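Local atomic coordinates of alanine racemase 1 (Caldanaerobacter subterraneus subsp. tengcongensis MB4, PDB entry 4Y2W), a protein that belongs to the alanine racemase family, in which an N-terminal TIM barrel is joined to a C-terminal domain built mainly of beta strands. Residues V13-I18 against A52-K57; Q93-V98 against L120-R125; L102-T105 against K110-K113. The protein carries 1 engineered substitution. All coordinates share one frame; numbering follows the deposited sequence.

Contact 1 of 3, residues V13-I18 against A52-K57; sequences VYLDAI and AKFLEK
Leu-15 sets one of its two methyl groups against the flat of the Phe-54 ring, a CH-pi contact. CD1 lies 3.7 Å from the centroid of the Phe-54 ring and only 13° off the ring normal, so the methyl sits over the middle of the face and not at the rim. The two side chains cross at about a right angle. With CG of Leu-15 anti to the carbonyl carbon (chi1 -66°), the branched end is carried across to the ring. The other face of the ring is backed by the aliphatic part of Lys-57, one helical turn further on, with CE above the ring centre. An aromatic residue suits this place because both its faces can be used.

A purely aliphatic contact lies next to it. Ile-18 CG2 meets Leu-55 CD2 at 4.0 Å, again with the side chains crossing. Beta-branching helps here: CG1 takes the place anti to the carbonyl carbon, leaving the short CG2 branch to make the touch. Leu-15 and Ile-18, three residues apart, share one side of their helix, while the adjacent Phe-54 and Leu-55 receive one each.

Further apolar groups extend the cluster: Ile-381 packs on both Leu-15 and Phe-54, the ring of Tyr-376 meets that of Phe-54, and Leu-55 reaches Phe-63 on strand 62-65. Helix 15-28 thus packs on helix 48-58 of the TIM barrel just where strand 10-14, paired with 372-376 and 248-260, hands the chain over from the mixed sheet, a helix-helix contact at the seam between the two domains.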
# COMPACT_ATOMS: atom_id res chain seq x y z
N VAL A 13 15.62 -6.46 -1.59
CA VAL A 13 15.68 -6.34 -3.05
C VAL A 13 17.05 -6.77 -3.56
O VAL A 13 18.08 -6.22 -3.16
CB VAL A 13 15.39 -4.90 -3.50
CG1 VAL A 13 15.65 -4.72 -4.99
CG2 VAL A 13 13.95 -4.53 -3.16
N TYR A 14 17.06 -7.74 -4.47
CA TYR A 14 18.30 -8.27 -5.05
C TYR A 14 18.53 -7.66 -6.42
O TYR A 14 18.02 -8.14 -7.43
CB TYR A 14 18.24 -9.80 -5.10
CG TYR A 14 18.25 -10.39 -3.71
CD1 TYR A 14 17.08 -10.43 -2.96
CD2 TYR A 14 19.42 -10.84 -3.13
CE1 TYR A 14 17.08 -10.94 -1.67
CE2 TYR A 14 19.43 -11.36 -1.85
CZ TYR A 14 18.25 -11.40 -1.12
OH TYR A 14 18.25 -11.91 0.16
N LEU A 15 19.32 -6.59 -6.43
CA LEU A 15 19.57 -5.80 -7.64
C LEU A 15 20.26 -6.59 -8.74
O LEU A 15 19.94 -6.42 -9.91
CB LEU A 15 20.39 -4.56 -7.30
CG LEU A 15 19.67 -3.55 -6.40
CD1 LEU A 15 20.68 -2.61 -5.75
CD2 LEU A 15 18.61 -2.78 -7.17
N ASP A 16 21.21 -7.45 -8.36
CA ASP A 16 21.91 -8.31 -9.33
C ASP A 16 21.00 -9.34 -10.00
O ASP A 16 21.31 -9.84 -11.08
CB ASP A 16 23.13 -8.99 -8.69
CG ASP A 16 22.77 -9.83 -7.47
OD1 ASP A 16 22.53 -9.24 -6.39
OD2 ASP A 16 22.74 -11.07 -7.59
N ALA A 17 19.88 -9.67 -9.36
CA ALA A 17 18.86 -10.55 -9.94
C ALA A 17 17.98 -9.81 -10.95
O ALA A 17 17.51 -10.40 -11.92
CB ALA A 17 18.01 -11.16 -8.85
N ILE A 18 17.75 -8.52 -10.71
CA ILE A 18 16.98 -7.69 -11.64
C ILE A 18 17.80 -7.42 -12.91
O ILE A 18 17.27 -7.51 -14.02
CB ILE A 18 16.57 -6.35 -10.98
CG1 ILE A 18 15.62 -6.61 -9.80
CG2 ILE A 18 15.90 -5.43 -11.99
CD1 ILE A 18 15.50 -5.44 -8.85
N ALA A 52 16.18 1.89 -10.82
CA ALA A 52 16.52 2.73 -11.97
C ALA A 52 18.02 2.98 -12.03
O ALA A 52 18.62 2.92 -13.10
CB ALA A 52 15.76 4.05 -11.91
N LYS A 53 18.61 3.27 -10.88
CA LYS A 53 20.05 3.51 -10.78
C LYS A 53 20.82 2.33 -11.36
O LYS A 53 21.72 2.52 -12.19
CB LYS A 53 20.46 3.74 -9.31
CG LYS A 53 21.91 4.19 -9.12
CD LYS A 53 22.51 3.65 -7.82
CE LYS A 53 23.99 3.97 -7.66
NZ LYS A 53 24.23 5.24 -6.91
N PHE A 54 20.46 1.12 -10.96
CA PHE A 54 21.20 -0.07 -11.36
C PHE A 54 20.89 -0.56 -12.78
O PHE A 54 21.75 -1.17 -13.42
CB PHE A 54 21.03 -1.20 -10.33
CG PHE A 54 22.05 -1.14 -9.22
CD1 PHE A 54 21.97 -0.15 -8.24
CD2 PHE A 54 23.10 -2.04 -9.18
CE1 PHE A 54 22.92 -0.08 -7.24
CE2 PHE A 54 24.05 -1.97 -8.17
CZ PHE A 54 23.96 -0.99 -7.20
N LEU A 55 19.69 -0.29 -13.27
CA LEU A 55 19.36 -0.58 -14.67
C LEU A 55 20.01 0.44 -15.62
O LEU A 55 20.35 0.11 -16.76
CB LEU A 55 17.84 -0.64 -14.88
CG LEU A 55 17.12 -1.83 -14.26
CD1 LEU A 55 15.61 -1.68 -14.42
CD2 LEU A 55 17.58 -3.15 -14.85
N GLU A 56 20.18 1.67 -15.14
CA GLU A 56 20.91 2.69 -15.90
C GLU A 56 22.39 2.31 -16.08
O GLU A 56 22.95 2.53 -17.15
CB GLU A 56 20.80 4.06 -15.22
CG GLU A 56 21.47 5.19 -15.98
CD GLU A 56 21.24 6.55 -15.34
OE1 GLU A 56 21.42 6.67 -14.11
OE2 GLU A 56 20.89 7.50 -16.06
N LYS A 57 23.01 1.73 -15.04
CA LYS A 57 24.37 1.21 -15.15
C LYS A 57 24.43 0.07 -16.17
O LYS A 57 25.40 -0.05 -16.92
CB LYS A 57 24.88 0.67 -13.80
CG LYS A 57 25.10 1.70 -12.70
CD LYS A 57 25.48 1.00 -11.39
CE LYS A 57 25.37 1.90 -10.17
NZ LYS A 57 26.60 2.69 -9.89

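Contact 2 of 3, residues Q93-V98 against L120-R125; sequences QLRQIV and LKQNKR
Gln-122 reaches Val-98 through a side chain whose CG stands anti to the carbonyl carbon (chi1 -64°) and which runs on extended (chi2 180°), laying its amide beside the valine. Val-98 answers with its CG1 methyl. CG1 of Val-98 lies 3.7 Å from CD of Gln-122 and 4.1 Å from its CB, so the methyl rests along both the amide and the chain leading to it. The same amide carbon lies 4.0 Å from Arg-95 O, and the aliphatic start of the arginine side chain flanks the amide; a long glutamine can span from helix end to helix here. The segments belong to helices 94-99 and 109-121, neighbours on the outside of the TIM barrel, and Leu-115 adds to the packing on Val-98. Helix 109-121 ends in a Schellman motif, with Asn-123 at positive phi (61°), a conformation asparagine accepts readily; its N makes a weak bond to Leu-120 O, 3.3 Å. This turn brings Lys-124 back over the end of the other helix. Bent at its third and fourth torsions, the lysine lays CD 3.7 Å from Val-98 O, its methylenes curling past the carbonyl.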
# COMPACT_ATOMS: atom_id res chain seq x y z
N GLN A 93 0.67 20.97 -14.77
CA GLN A 93 1.99 20.41 -14.44
C GLN A 93 2.92 20.28 -15.65
O GLN A 93 3.91 19.55 -15.60
CB GLN A 93 1.82 19.04 -13.78
CG GLN A 93 0.94 19.04 -12.54
CD GLN A 93 0.67 17.64 -12.02
OE1 GLN A 93 1.54 16.77 -12.05
NE2 GLN A 93 -0.55 17.42 -11.53
N LEU A 94 2.60 20.98 -16.74
CA LEU A 94 3.35 20.81 -17.99
C LEU A 94 4.74 21.42 -17.94
O LEU A 94 5.63 20.99 -18.67
CB LEU A 94 2.58 21.41 -19.17
CG LEU A 94 1.38 20.60 -19.67
CD1 LEU A 94 0.65 21.37 -20.76
CD2 LEU A 94 1.82 19.23 -20.19
N ARG A 95 4.94 22.42 -17.09
CA ARG A 95 6.23 23.09 -16.97
C ARG A 95 7.33 22.10 -16.59
O ARG A 95 8.45 22.17 -17.09
CB ARG A 95 6.17 24.23 -15.95
CG ARG A 95 7.37 25.17 -15.99
CD ARG A 95 7.16 26.40 -15.13
NE ARG A 95 7.30 26.11 -13.70
CZ ARG A 95 8.46 25.96 -13.05
NH1 ARG A 95 9.62 26.07 -13.70
NH2 ARG A 95 8.46 25.70 -11.75
N GLN A 96 6.99 21.16 -15.71
CA GLN A 96 7.96 20.24 -15.12
C GLN A 96 8.48 19.21 -16.12
O GLN A 96 9.69 18.95 -16.18
CB GLN A 96 7.34 19.54 -13.91
CG GLN A 96 6.87 20.47 -12.80
CD GLN A 96 8.00 21.29 -12.20
OE1 GLN A 96 8.68 20.84 -11.27
NE2 GLN A 96 8.21 22.49 -12.72
N ILE A 97 7.58 18.62 -16.89
CA ILE A 97 7.96 17.60 -17.89
C ILE A 97 8.84 18.17 -19.01
O ILE A 97 9.71 17.47 -19.54
CB ILE A 97 6.74 16.88 -18.50
CG1 ILE A 97 5.76 17.86 -19.15
CG2 ILE A 97 6.03 16.05 -17.43
CD1 ILE A 97 4.67 17.20 -19.95
N VAL A 98 8.62 19.43 -19.36
CA VAL A 98 9.45 20.12 -20.34
C VAL A 98 10.81 20.47 -19.74
O VAL A 98 11.84 20.33 -20.40
CB VAL A 98 8.76 21.41 -20.85
CG1 VAL A 98 9.69 22.19 -21.77
CG2 VAL A 98 7.47 21.07 -21.59
N LEU A 120 7.92 25.78 -26.38
CA LEU A 120 8.41 27.00 -27.01
C LEU A 120 8.66 28.10 -25.97
O LEU A 120 9.55 28.93 -26.14
CB LEU A 120 7.42 27.49 -28.07
CG LEU A 120 7.21 26.53 -29.25
CD1 LEU A 120 6.05 26.98 -30.13
CD2 LEU A 120 8.49 26.37 -30.06
N LYS A 121 7.87 28.09 -24.90
CA LYS A 121 8.03 29.04 -23.80
C LYS A 121 9.36 28.85 -23.05
O LYS A 121 9.90 29.80 -22.49
CB LYS A 121 6.85 28.91 -22.84
CG LYS A 121 6.80 29.95 -21.74
CD LYS A 121 5.48 29.88 -21.00
CE LYS A 121 5.51 30.68 -19.70
NZ LYS A 121 4.26 30.49 -18.92
N GLN A 122 9.87 27.62 -23.03
CA GLN A 122 11.16 27.32 -22.39
C GLN A 122 12.29 27.09 -23.39
O GLN A 122 13.42 26.80 -22.99
CB GLN A 122 11.02 26.10 -21.49
CG GLN A 122 10.07 26.29 -20.33
CD GLN A 122 9.95 25.06 -19.45
OE1 GLN A 122 8.87 24.72 -18.99
NE2 GLN A 122 11.08 24.39 -19.22
N ASN A 123 11.98 27.22 -24.68
CA ASN A 123 12.97 27.07 -25.77
C ASN A 123 13.61 25.68 -25.82
O ASN A 123 14.77 25.54 -26.21
CB ASN A 123 14.04 28.16 -25.68
CG ASN A 123 13.45 29.55 -25.51
OD1 ASN A 123 13.76 30.26 -24.55
ND2 ASN A 123 12.59 29.95 -26.44
N LYS A 124 12.84 24.66 -25.43
CA LYS A 124 13.25 23.27 -25.51
C LYS A 124 12.24 22.53 -26.39
O LYS A 124 11.22 23.10 -26.77
CB LYS A 124 13.32 22.62 -24.12
CG LYS A 124 14.35 23.25 -23.19
CD LYS A 124 14.34 22.63 -21.79
CE LYS A 124 15.35 21.49 -21.64
NZ LYS A 124 15.00 20.27 -22.41
N ARG A 125 12.53 21.27 -26.70
CA ARG A 125 11.65 20.46 -27.53
C ARG A 125 11.12 19.26 -26.74
O ARG A 125 11.90 18.46 -26.22
CB ARG A 125 12.38 20.00 -28.79
CG ARG A 125 13.19 21.09 -29.48
CD ARG A 125 13.04 21.06 -31.00
NE ARG A 125 13.53 19.83 -31.60
CZ ARG A 125 13.33 19.47 -32.87
NH1 ARG A 125 12.63 20.26 -33.69
NH2 ARG A 125 13.82 18.32 -33.32

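Contact 3 of 3, residues L102-T105 against K110-K113; sequences LTQT and KYAK
Two carbonyl oxygens grip NE2 of Gln-104, the amide nitrogen that lies near the hydroxyl of Tyr-111. One is Gly-87 O; the other is Thr-105 O of the next residue, a weak bond of 3.3 Å from Gln-104 NE2 with an N-H...O angle of 154°. At the far end of the same amide, OE1 accepts a hydrogen bond from Thr-89 OG1. Held at both ends, the buried amide has its rotation fixed and its polar atoms satisfied, a task for which glutamine, donor and acceptor in one group, is well suited.

Tyr-111 comes in from helix 109-121 edge first. Its CG lies anti to the backbone N (chi1 -175°), which extends the ring across to the strand, and its plane stands almost perpendicular to the amide, 87° apart. Although Tyr-111 OH is 3.4 Å from Gln-104 NE2, the angle is poor and no hydrogen bond forms; the hydroxyl instead donates to Thr-89 O. Thr-89 thus serves both side chains, its OG1 bonding to Gln-104 OE1 and its O to Tyr-111 OH. Along the ring edge, CE2 of Tyr-111 approaches Thr-105 O to 3.5 Å, near the ring plane, so the slightly positive rim faces a carbonyl. Gln-104 CG lies by the same edge, 3.9 Å from Tyr-111 CE2, because it stands anti to its own backbone N; the bend at chi2 then turns the amide toward the hydroxyl end of the ring.

Thr-105 contributes its backbone, for its CB points away from the helix; its OG1 hydrogen-bonds with Tyr-166 OH and Ile-85 O instead. The ring of Tyr-88 meets that of Tyr-111, and Leu-94 also packs on it. What results is the strand-to-helix half of a beta-alpha-beta unit, strand 103-106, helix 109-121 and strand 126-131, the repeating element of the TIM barrel.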
# COMPACT_ATOMS: atom_id res chain seq x y z
N LEU A 102 11.13 15.04 -20.09
CA LEU A 102 10.42 13.78 -19.93
C LEU A 102 9.51 13.55 -21.14
O LEU A 102 8.81 14.45 -21.59
CB LEU A 102 9.59 13.80 -18.64
CG LEU A 102 10.39 13.89 -17.34
CD1 LEU A 102 9.46 14.16 -16.17
CD2 LEU A 102 11.20 12.63 -17.10
N THR A 103 9.54 12.32 -21.65
CA THR A 103 8.70 11.95 -22.78
C THR A 103 7.25 11.80 -22.30
O THR A 103 7.00 11.19 -21.25
CB THR A 103 9.19 10.64 -23.43
OG1 THR A 103 10.61 10.68 -23.57
CG2 THR A 103 8.55 10.43 -24.79
N GLN A 104 6.32 12.35 -23.07
CA GLN A 104 4.91 12.37 -22.71
C GLN A 104 4.05 11.63 -23.73
O GLN A 104 4.29 11.68 -24.93
CB GLN A 104 4.42 13.82 -22.59
CG GLN A 104 2.96 13.98 -22.17
CD GLN A 104 2.67 13.39 -20.79
OE1 GLN A 104 3.44 13.60 -19.85
NE2 GLN A 104 1.57 12.67 -20.68
N THR A 105 3.02 10.95 -23.22
CA THR A 105 2.06 10.27 -24.07
C THR A 105 1.02 11.26 -24.57
O THR A 105 0.53 12.10 -23.81
CB THR A 105 1.37 9.13 -23.29
OG1 THR A 105 2.34 8.15 -22.93
CG2 THR A 105 0.28 8.48 -24.13
N LYS A 110 -5.38 18.92 -29.15
CA LYS A 110 -5.49 20.04 -28.23
C LYS A 110 -4.41 19.97 -27.15
O LYS A 110 -3.83 20.98 -26.78
CB LYS A 110 -6.87 20.08 -27.58
CG LYS A 110 -7.15 21.37 -26.81
CD LYS A 110 -8.41 21.25 -25.97
CE LYS A 110 -8.65 22.52 -25.17
NZ LYS A 110 -9.67 22.32 -24.11
N TYR A 111 -4.16 18.75 -26.67
CA TYR A 111 -3.13 18.51 -25.66
C TYR A 111 -1.73 18.74 -26.23
O TYR A 111 -0.88 19.35 -25.58
CB TYR A 111 -3.28 17.08 -25.10
CG TYR A 111 -2.34 16.74 -23.96
CD1 TYR A 111 -2.35 17.47 -22.77
CD2 TYR A 111 -1.46 15.67 -24.06
CE1 TYR A 111 -1.50 17.15 -21.73
CE2 TYR A 111 -0.61 15.34 -23.02
CZ TYR A 111 -0.63 16.09 -21.85
OH TYR A 111 0.22 15.76 -20.82
N ALA A 112 -1.50 18.26 -27.45
CA ALA A 112 -0.22 18.46 -28.14
C ALA A 112 0.11 19.95 -28.29
O ALA A 112 1.26 20.34 -28.10
CB ALA A 112 -0.25 17.79 -29.50
N LYS A 113 -0.89 20.75 -28.64
CA LYS A 113 -0.73 22.21 -28.75
C LYS A 113 -0.32 22.83 -27.42
O LYS A 113 0.60 23.64 -27.37
CB LYS A 113 -2.02 22.86 -29.24
CG LYS A 113 -2.36 22.62 -30.71
CD LYS A 113 -3.64 23.35 -31.10
CE LYS A 113 -4.12 22.97 -32.49
NZ LYS A 113 -3.12 23.29 -33.55

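Along the chain contact 1 closes first; contact 2 then opens, with contact 3 nested inside the loop it closes. Contacts 2 and 3 are neighbours, their centres 10 Å apart. Both use helix 109-121, and helix 94-99 leads straight on to strand 103-106. They touch directly: Ile-97 O and Leu-102 N, 2.9 Å apart, probably form a hydrogen bond, and Ile-97 CD1 packs on Gln-104 OE1. Contact 1 stands off, its centre 30 Å from each of the others. Together they sample two places: contact 3 packs helix 109-121 on its own strand and contact 2 joins the end of that helix to its neighbour, helix 94-99, while contact 1 lies where the barrel meets the mixed sheet.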